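Local coordinates for substrate-binding protein (Synechococcus sp., PDB 6WPN) that probably binds a sugar or oligosaccharide in the periplasm, as the solute-binding component of a transport system, at residues Q400-G405 with D410-E415; E195-F200 with R390-I395; D166-Y171 with F225-D230. All blocks are in the same frame, centred on the assembly; numbering follows the deposited sequence.

Contact 1: Q400-G405 with D410-E415; sequences QRAMLG and DQAVLE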
loop_
_atom_site.group_PDB
_atom_site.type_symbol
_atom_site.label_atom_id
_atom_site.label_comp_id
_atom_site.label_asym_id
_atom_site.label_seq_id
_atom_site.Cartn_x
_atom_site.Cartn_y
_atom_site.Cartn_z
ATOM N N GLN A 400 0.742 19.845 7.383
ATOM C CA GLN A 400 -0.484 20.526 6.993
ATOM C C GLN A 400 -0.499 21.969 7.478
ATOM O O GLN A 400 -0.927 22.872 6.749
ATOM C CB GLN A 400 -1.674 19.749 7.544
ATOM C CG GLN A 400 -3.008 20.120 6.971
ATOM C CD GLN A 400 -4.070 19.110 7.359
ATOM O OE1 GLN A 400 -3.810 17.905 7.391
ATOM N NE2 GLN A 400 -5.272 19.597 7.661
ATOM N N ARG A 401 -0.021 22.210 8.701
ATOM C CA ARG A 401 0.067 23.576 9.204
ATOM C C ARG A 401 1.027 24.420 8.376
ATOM O O ARG A 401 0.812 25.625 8.212
ATOM C CB ARG A 401 0.512 23.575 10.667
ATOM C CG ARG A 401 -0.432 22.866 11.615
ATOM C CD ARG A 401 0.171 22.829 13.000
ATOM N NE ARG A 401 0.204 24.154 13.600
ATOM C CZ ARG A 401 0.936 24.473 14.661
ATOM N NH1 ARG A 401 1.713 23.559 15.223
ATOM N NH2 ARG A 401 0.892 25.703 15.158
ATOM N N ALA A 402 2.095 23.812 7.862
ATOM C CA ALA A 402 3.055 24.566 7.068
ATOM C C ALA A 402 2.540 24.834 5.662
ATOM O O ALA A 402 2.825 25.896 5.095
ATOM C CB ALA A 402 4.389 23.823 7.007
HETATM N N MSE A 403 1.785 23.903 5.091
HETATM C CA MSE A 403 1.234 24.079 3.754
HETATM C C MSE A 403 0.201 25.192 3.736
HETATM O O MSE A 403 0.134 25.970 2.785
HETATM C CB MSE A 403 0.609 22.780 3.253
HETATM C CG MSE A 403 1.617 21.722 2.852
HETATM SE SE MSE A 403 0.744 20.007 2.579
HETATM C CE MSE A 403 1.618 19.456 0.919
ATOM N N LEU A 404 -0.607 25.267 4.791
ATOM C CA LEU A 404 -1.609 26.318 4.908
ATOM C C LEU A 404 -1.014 27.664 5.298
ATOM O O LEU A 404 -1.763 28.639 5.437
ATOM C CB LEU A 404 -2.678 25.913 5.926
ATOM C CG LEU A 404 -3.590 24.754 5.521
ATOM C CD1 LEU A 404 -4.472 24.323 6.684
ATOM C CD2 LEU A 404 -4.443 25.156 4.329
ATOM N N GLY A 405 0.304 27.745 5.466
ATOM C CA GLY A 405 0.940 28.995 5.822
ATOM C C GLY A 405 0.784 29.415 7.264
ATOM O O GLY A 405 0.994 30.590 7.577
ATOM N N ASP A 410 10.389 24.476 8.596
ATOM C CA ASP A 410 11.252 24.071 9.700
ATOM C C ASP A 410 10.493 24.061 11.014
ATOM O O ASP A 410 10.775 23.237 11.891
ATOM C CB ASP A 410 12.475 24.985 9.800
ATOM C CG ASP A 410 13.364 24.903 8.575
ATOM O OD1 ASP A 410 13.322 23.864 7.881
ATOM O OD2 ASP A 410 14.124 25.865 8.323
ATOM N N GLN A 411 9.543 24.984 11.174
ATOM C CA GLN A 411 8.715 24.991 12.372
ATOM C C GLN A 411 7.896 23.709 12.460
ATOM O O GLN A 411 7.727 23.144 13.543
ATOM C CB GLN A 411 7.799 26.215 12.348
ATOM C CG GLN A 411 7.162 26.569 13.672
ATOM C CD GLN A 411 8.167 27.141 14.649
ATOM O OE1 GLN A 411 9.218 27.646 14.248
ATOM N NE2 GLN A 411 7.842 27.083 15.939
ATOM N N ALA A 412 7.401 23.222 11.320
ATOM C CA ALA A 412 6.684 21.950 11.313
ATOM C C ALA A 412 7.601 20.798 11.705
ATOM O O ALA A 412 7.212 19.919 12.483
ATOM C CB ALA A 412 6.066 21.702 9.934
ATOM N N VAL A 413 8.825 20.792 11.169
ATOM C CA VAL A 413 9.794 19.746 11.490
ATOM C C VAL A 413 10.045 19.696 12.988
ATOM O O VAL A 413 10.028 18.624 13.603
ATOM C CB VAL A 413 11.104 19.979 10.715
ATOM C CG1 VAL A 413 12.134 18.929 11.091
ATOM C CG2 VAL A 413 10.836 19.970 9.221
ATOM N N LEU A 414 10.293 20.855 13.595
ATOM C CA LEU A 414 10.584 20.883 15.023
ATOM C C LEU A 414 9.383 20.419 15.835
ATOM O O LEU A 414 9.529 19.625 16.772
ATOM C CB LEU A 414 11.005 22.286 15.452
ATOM C CG LEU A 414 11.506 22.290 16.890
ATOM C CD1 LEU A 414 12.848 21.566 16.969
ATOM C CD2 LEU A 414 11.589 23.698 17.464
ATOM N N GLU A 415 8.185 20.893 15.483
ATOM C CA GLU A 415 6.990 20.479 16.209
ATOM C C GLU A 415 6.761 18.982 16.072
ATOM O O GLU A 415 6.442 18.303 17.055
ATOM C CB GLU A 415 5.768 21.248 15.703
ATOM C CG GLU A 415 5.793 22.749 15.972
ATOM C CD GLU A 415 5.480 23.099 17.411
ATOM O OE1 GLU A 415 5.082 22.193 18.173
ATOM O OE2 GLU A 415 5.637 24.284 17.781
#
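Ala402 sets its methyl group directly against that of Ala412, CB to CB at 4.0 Å. This is the apolar touch between the last turn of helix 388-403 and the start of helix 409-427, and the two alanines also bring the backbones near, their CA atoms lying 6.2 Å apart. These are two consecutive helices joined by a short turn, the second doubling back obliquely on the first, with small residues at the meeting point. Beside the alanine pair, Arg401 and Glu415 lie next to each other. NH1 of Arg401 approaches CG of Glu415 obliquely, at 4.2 Å, while the carboxylate OE1 of Glu415 stays 4.7 Å from Arg401 NH1. The charges may therefore attract without pairing, and the polar partner of NH1 is instead Gln398 OE1, one turn back on the same helix. In Glu415, chi1 (-66°) directs CG toward the guanidinium, and the turn at chi2 (-76°) folds the carboxylate back. Helix 388-403 ends in a Schellman motif: Gly405 has positive phi, and its N bonds to Ala402 O at 3.1 Å. Arg233 NH2 also donates to Ala402 O, so helix 219-233 shares in this end. The same helix backs the pair, with Thr229 meeting Ala402, Tyr232 meeting the selenomethionine Met403, and Phe225 packing on both Ala412 and Val413.

Contact 2: E195-F200 with R390-I395; sequences ELLESF and RLQSII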
loop_
_atom_site.group_PDB
_atom_site.type_symbol
_atom_site.label_atom_id
_atom_site.label_comp_id
_atom_site.label_asym_id
_atom_site.label_seq_id
_atom_site.Cartn_x
_atom_site.Cartn_y
_atom_site.Cartn_z
ATOM N N GLU A 195 1.372 7.324 1.103
ATOM C CA GLU A 195 2.244 7.670 -0.014
ATOM C C GLU A 195 3.139 8.847 0.333
ATOM O O GLU A 195 4.304 8.893 -0.073
ATOM C CB GLU A 195 1.416 7.979 -1.263
ATOM C CG GLU A 195 2.267 8.168 -2.515
ATOM C CD GLU A 195 1.469 8.655 -3.709
ATOM O OE1 GLU A 195 0.217 8.679 -3.625
ATOM O OE2 GLU A 195 2.100 9.033 -4.725
ATOM N N LEU A 196 2.615 9.808 1.092
ATOM C CA LEU A 196 3.426 10.952 1.484
ATOM C C LEU A 196 4.579 10.518 2.378
ATOM O O LEU A 196 5.737 10.863 2.128
ATOM C CB LEU A 196 2.553 11.980 2.198
ATOM C CG LEU A 196 3.183 13.331 2.513
ATOM C CD1 LEU A 196 3.533 14.083 1.261
ATOM C CD2 LEU A 196 2.215 14.118 3.352
ATOM N N LEU A 197 4.281 9.722 3.404
ATOM C CA LEU A 197 5.338 9.192 4.258
ATOM C C LEU A 197 6.311 8.341 3.457
ATOM O O LEU A 197 7.516 8.343 3.727
ATOM C CB LEU A 197 4.734 8.379 5.400
ATOM C CG LEU A 197 5.696 8.039 6.536
ATOM C CD1 LEU A 197 6.152 9.315 7.230
ATOM C CD2 LEU A 197 5.045 7.094 7.523
ATOM N N GLU A 198 5.803 7.586 2.482
ATOM C CA GLU A 198 6.688 6.805 1.626
ATOM C C GLU A 198 7.575 7.704 0.771
ATOM O O GLU A 198 8.736 7.364 0.510
ATOM C CB GLU A 198 5.870 5.854 0.752
ATOM C CG GLU A 198 5.188 4.732 1.530
ATOM C CD GLU A 198 4.041 4.095 0.763
ATOM O OE1 GLU A 198 3.692 4.611 -0.318
ATOM O OE2 GLU A 198 3.501 3.071 1.234
ATOM N N SER A 199 7.055 8.856 0.330
ATOM C CA SER A 199 7.888 9.780 -0.435
ATOM C C SER A 199 9.038 10.305 0.412
ATOM O O SER A 199 10.150 10.509 -0.094
ATOM C CB SER A 199 7.062 10.947 -0.968
ATOM O OG SER A 199 6.811 11.893 0.055
ATOM N N PHE A 200 8.786 10.533 1.706
ATOM C CA PHE A 200 9.860 10.906 2.618
ATOM C C PHE A 200 10.973 9.871 2.581
ATOM O O PHE A 200 12.154 10.213 2.447
ATOM C CB PHE A 200 9.318 11.068 4.044
ATOM C CG PHE A 200 8.646 12.395 4.303
ATOM C CD1 PHE A 200 7.379 12.658 3.818
ATOM C CD2 PHE A 200 9.281 13.374 5.044
ATOM C CE1 PHE A 200 6.761 13.874 4.052
ATOM C CE2 PHE A 200 8.665 14.594 5.281
ATOM C CZ PHE A 200 7.402 14.840 4.783
ATOM N N ARG A 390 1.037 6.540 14.410
ATOM C CA ARG A 390 1.143 7.713 15.271
ATOM C C ARG A 390 2.137 8.709 14.686
ATOM O O ARG A 390 1.882 9.918 14.657
ATOM C CB ARG A 390 1.601 7.290 16.667
ATOM C CG ARG A 390 1.767 8.427 17.665
ATOM C CD ARG A 390 0.430 8.971 18.128
ATOM N NE ARG A 390 -0.310 7.922 18.830
ATOM C CZ ARG A 390 -1.516 8.072 19.366
ATOM N NH1 ARG A 390 -2.138 9.241 19.290
ATOM N NH2 ARG A 390 -2.096 7.051 19.986
ATOM N N LEU A 391 3.276 8.204 14.207
ATOM C CA LEU A 391 4.283 9.050 13.578
ATOM C C LEU A 391 3.750 9.694 12.304
ATOM O O LEU A 391 3.956 10.891 12.073
ATOM C CB LEU A 391 5.530 8.220 13.280
ATOM C CG LEU A 391 6.670 8.906 12.532
ATOM C CD1 LEU A 391 7.316 9.953 13.424
ATOM C CD2 LEU A 391 7.695 7.888 12.050
ATOM N N GLN A 392 3.063 8.917 11.465
ATOM C CA GLN A 392 2.480 9.476 10.251
ATOM C C GLN A 392 1.514 10.606 10.572
ATOM O O GLN A 392 1.526 11.652 9.911
ATOM C CB GLN A 392 1.761 8.385 9.462
ATOM C CG GLN A 392 0.945 8.923 8.298
ATOM C CD GLN A 392 0.198 7.833 7.558
ATOM O OE1 GLN A 392 0.786 6.839 7.136
ATOM N NE2 GLN A 392 -1.106 8.012 7.402
ATOM N N SER A 393 0.664 10.411 11.580
ATOM C CA SER A 393 -0.320 11.429 11.926
ATOM C C SER A 393 0.354 12.717 12.385
ATOM O O SER A 393 -0.068 13.815 12.007
ATOM C CB SER A 393 -1.265 10.896 12.999
ATOM O OG SER A 393 -2.250 11.861 13.317
ATOM N N ILE A 394 1.395 12.602 13.213
ATOM C CA ILE A 394 2.095 13.790 13.698
ATOM C C ILE A 394 2.746 14.535 12.540
ATOM O O ILE A 394 2.683 15.767 12.458
ATOM C CB ILE A 394 3.119 13.404 14.783
ATOM C CG1 ILE A 394 2.401 12.906 16.043
ATOM C CG2 ILE A 394 4.027 14.576 15.113
ATOM C CD1 ILE A 394 3.331 12.559 17.165
ATOM N N ILE A 395 3.391 13.804 11.633
ATOM C CA ILE A 395 4.070 14.450 10.516
ATOM C C ILE A 395 3.055 15.100 9.580
ATOM O O ILE A 395 3.200 16.268 9.202
ATOM C CB ILE A 395 4.962 13.438 9.775
ATOM C CG1 ILE A 395 6.100 12.971 10.687
ATOM C CG2 ILE A 395 5.504 14.050 8.488
ATOM C CD1 ILE A 395 6.995 11.927 10.059
#
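Helix 195-202 and helix 388-403 pass each other at a right angle, 90° between segment axes that come within 10.6 Å, with Leu197 and Gln392 nearest by CA. Such perpendicular helix packing is found here within the helical shell of a two-lobed solute-binding protein fold, where a helix from the middle of the chain meets one from its C-terminal end. Leu197 does most of the touching. With CG anti to the backbone N (chi1 -167°) its side chain reaches across the gap, and chi2 near 64° turns the two methyls to different partners. CD1 meets Ile395 CD1 at 3.9 Å, the side chains crossing at about a right angle, whereas CD2 rests on Gln392 CB at 4.0 Å. Gln392 thus offers its aliphatic root to the leucine, and its extended chain carries NE2 on to the backbone oxygen of Pro190, so that a buried amide has a hydrogen-bonding partner. One turn beyond Leu197, Phe200 brings CZ to 4.2 Å from Ile395 CG2, reaching it obliquely; Ile395 is thereby touched by both residues, through different branches. Phe225 of helix 219-233 also packs against Ile395 and meets the Phe200 ring. The backbone is tied in as well, since Leu197 N is hydrogen-bonded to Tyr396 OH. Within helix 195-202, Ser199 OG donates to Leu196 O at 2.6 Å, in the carbonyl plane and on a lone pair, while the same oxygen accepts from Phe200 N.

Contact 3: D166-Y171 with F225-D230; sequences DEVPAY and FAFWTD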
loop_
_atom_site.group_PDB
_atom_site.type_symbol
_atom_site.label_atom_id
_atom_site.label_comp_id
_atom_site.label_asym_id
_atom_site.label_seq_id
_atom_site.Cartn_x
_atom_site.Cartn_y
_atom_site.Cartn_z
ATOM N N ASP A 166 12.637 14.698 -7.744
ATOM C CA ASP A 166 13.222 16.011 -8.001
ATOM C C ASP A 166 12.829 16.588 -9.361
ATOM O O ASP A 166 13.158 17.745 -9.646
ATOM C CB ASP A 166 14.748 15.949 -7.890
ATOM C CG ASP A 166 15.368 14.955 -8.853
ATOM O OD1 ASP A 166 15.340 15.211 -10.075
ATOM O OD2 ASP A 166 15.905 13.927 -8.389
ATOM N N GLU A 167 12.154 15.815 -10.204
ATOM C CA GLU A 167 11.610 16.311 -11.457
ATOM C C GLU A 167 10.134 16.670 -11.350
ATOM O O GLU A 167 9.562 17.188 -12.315
ATOM C CB GLU A 167 11.831 15.280 -12.565
ATOM C CG GLU A 167 13.293 15.115 -12.939
ATOM C CD GLU A 167 13.550 13.901 -13.806
ATOM O OE1 GLU A 167 12.577 13.195 -14.138
ATOM O OE2 GLU A 167 14.726 13.660 -14.164
ATOM N N VAL A 168 9.509 16.407 -10.206
ATOM C CA VAL A 168 8.084 16.667 -9.998
ATOM C C VAL A 168 7.761 18.160 -10.009
ATOM O O VAL A 168 6.773 18.548 -10.651
ATOM C CB VAL A 168 7.583 16.014 -8.698
ATOM C CG1 VAL A 168 6.206 16.548 -8.341
ATOM C CG2 VAL A 168 7.516 14.508 -8.855
ATOM N N PRO A 169 8.518 19.035 -9.328
ATOM C CA PRO A 169 8.139 20.463 -9.349
ATOM C C PRO A 169 8.082 21.060 -10.745
ATOM O O PRO A 169 7.064 21.658 -11.110
ATOM C CB PRO A 169 9.220 21.120 -8.478
ATOM C CG PRO A 169 9.635 20.053 -7.545
ATOM C CD PRO A 169 9.624 18.798 -8.379
ATOM N N ALA A 170 9.144 20.908 -11.543
ATOM C CA ALA A 170 9.135 21.461 -12.896
ATOM C C ALA A 170 7.983 20.897 -13.720
ATOM O O ALA A 170 7.336 21.627 -14.479
ATOM C CB ALA A 170 10.472 21.185 -13.583
ATOM N N TYR A 171 7.708 19.599 -13.572
ATOM C CA TYR A 171 6.586 18.975 -14.266
ATOM C C TYR A 171 5.258 19.556 -13.802
ATOM O O TYR A 171 4.405 19.917 -14.623
ATOM C CB TYR A 171 6.629 17.462 -14.043
ATOM C CG TYR A 171 5.289 16.757 -14.082
ATOM C CD1 TYR A 171 4.654 16.480 -15.286
ATOM C CD2 TYR A 171 4.677 16.330 -12.909
ATOM C CE1 TYR A 171 3.437 15.821 -15.318
ATOM C CE2 TYR A 171 3.465 15.674 -12.931
ATOM C CZ TYR A 171 2.851 15.420 -14.138
ATOM O OH TYR A 171 1.635 14.765 -14.153
ATOM N N PHE A 225 10.199 18.272 3.940
ATOM C CA PHE A 225 9.130 19.151 4.409
ATOM C C PHE A 225 8.985 20.372 3.511
ATOM O O PHE A 225 7.871 20.758 3.140
ATOM C CB PHE A 225 9.388 19.591 5.854
ATOM C CG PHE A 225 8.698 18.741 6.887
ATOM C CD1 PHE A 225 9.211 17.508 7.254
ATOM C CD2 PHE A 225 7.531 19.181 7.490
ATOM C CE1 PHE A 225 8.571 16.731 8.210
ATOM C CE2 PHE A 225 6.886 18.407 8.437
ATOM C CZ PHE A 225 7.408 17.182 8.797
ATOM N N ALA A 226 10.106 21.003 3.164
ATOM C CA ALA A 226 10.064 22.170 2.288
ATOM C C ALA A 226 9.544 21.802 0.905
ATOM O O ALA A 226 8.848 22.599 0.263
ATOM C CB ALA A 226 11.452 22.800 2.189
ATOM N N PHE A 227 9.885 20.605 0.426
ATOM C CA PHE A 227 9.411 20.151 -0.875
ATOM C C PHE A 227 7.892 20.217 -0.957
ATOM O O PHE A 227 7.329 20.851 -1.858
ATOM C CB PHE A 227 9.909 18.724 -1.130
ATOM C CG PHE A 227 9.452 18.127 -2.439
ATOM C CD1 PHE A 227 8.294 17.365 -2.502
ATOM C CD2 PHE A 227 10.197 18.303 -3.598
ATOM C CE1 PHE A 227 7.874 16.804 -3.697
ATOM C CE2 PHE A 227 9.789 17.740 -4.799
ATOM C CZ PHE A 227 8.623 16.989 -4.850
ATOM N N TRP A 228 7.211 19.589 0.003
ATOM C CA TRP A 228 5.756 19.521 -0.038
ATOM C C TRP A 228 5.120 20.850 0.342
ATOM O O TRP A 228 4.085 21.230 -0.217
ATOM C CB TRP A 228 5.276 18.397 0.874
ATOM C CG TRP A 228 5.647 17.065 0.324
ATOM C CD1 TRP A 228 6.599 16.213 0.799
ATOM C CD2 TRP A 228 5.088 16.440 -0.831
ATOM N NE1 TRP A 228 6.661 15.086 0.013
ATOM C CE2 TRP A 228 5.741 15.203 -0.995
ATOM C CE3 TRP A 228 4.095 16.807 -1.747
ATOM C CZ2 TRP A 228 5.428 14.328 -2.030
ATOM C CZ3 TRP A 228 3.789 15.939 -2.773
ATOM C CH2 TRP A 228 4.451 14.715 -2.906
ATOM N N THR A 229 5.725 21.578 1.282
ATOM C CA THR A 229 5.200 22.888 1.646
ATOM C C THR A 229 5.216 23.829 0.447
ATOM O O THR A 229 4.206 24.469 0.129
ATOM C CB THR A 229 6.017 23.479 2.794
ATOM O OG1 THR A 229 5.926 22.622 3.937
ATOM C CG2 THR A 229 5.496 24.866 3.160
ATOM N N ASP A 230 6.352 23.898 -0.251
ATOM C CA ASP A 230 6.488 24.816 -1.378
ATOM C C ASP A 230 5.568 24.429 -2.533
ATOM O O ASP A 230 5.008 25.301 -3.205
ATOM C CB ASP A 230 7.944 24.853 -1.845
ATOM C CG ASP A 230 8.879 25.445 -0.803
ATOM O OD1 ASP A 230 8.411 26.227 0.055
ATOM O OD2 ASP A 230 10.090 25.131 -0.844
#
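The turn of helix 219-233 that brings Phe227 against Val168 and Pro169 starts with Phe225, whose own ring points away from this contact, toward the C-terminal helices. Two residues on, Phe227 carries the whole contact. Its CG is anti to the backbone N (chi1 179°), which swings the ring out from the helix so that its far rim arrives at Val168 and Pro169 of helix 168-179. Phe227 CE2 comes to 3.6 Å from Pro169 CG and 3.7 Å from Pro169 CD, the two side chains crossing at about a right angle, with the proline CG oblique to the phenyl ring. Val168 CB lies at the edge of the Phe227 ring, near its plane, 4.1 Å from CZ. The join is thus helix-to-helix packing in the shell of a solute-binding protein fold, between two helices separated in the chain by helix 195-202 and the loops around it. Replacing Phe227 with an alanine would probably leave Pro169 and Val168 without their apolar mate and open a gap between the two helices. Next comes Trp228, and Phe227 turns its rim toward this side chain too: Phe227 CD1 lies 3.6 Å above the plane of the Trp228 ring, over its centre. The indole also meets the ring of Trp165, with planes at about 70°, and its NE1 makes a weak hydrogen bond to Ser199 OG. Thr229 follows, folding back on its helix to donate OG1 to Phe225 O at 2.8 Å. The hydroxyl approaches from above the carbonyl plane, 42° out of it, and Thr229 N binds the same oxygen. At Asp230 the helical bonding continues, its N donating to Ala226 O.

Overall arrangement
Following the chain from the N terminus, residues 166-171 open contact 3 and residues 195-200 open contact 2 before residues 225-230 close contact 3; residues 390-395 close contact 2 much later, so these two loops cross. Contact 1 comes after both and closes a short local loop between 400-405 and 410-415. Helix 388-403 is used twice, by contacts 2 and 1, whose centres lie 13 Å apart but which do not touch. Helix 219-233 bridges them, since contact 3 touches both, Trp228 meeting Leu196 and Met403. The C-terminal helices are thereby tied to helices 168-179, 195-202 and 219-233, the three contacts lying on the same side of the chain's centre.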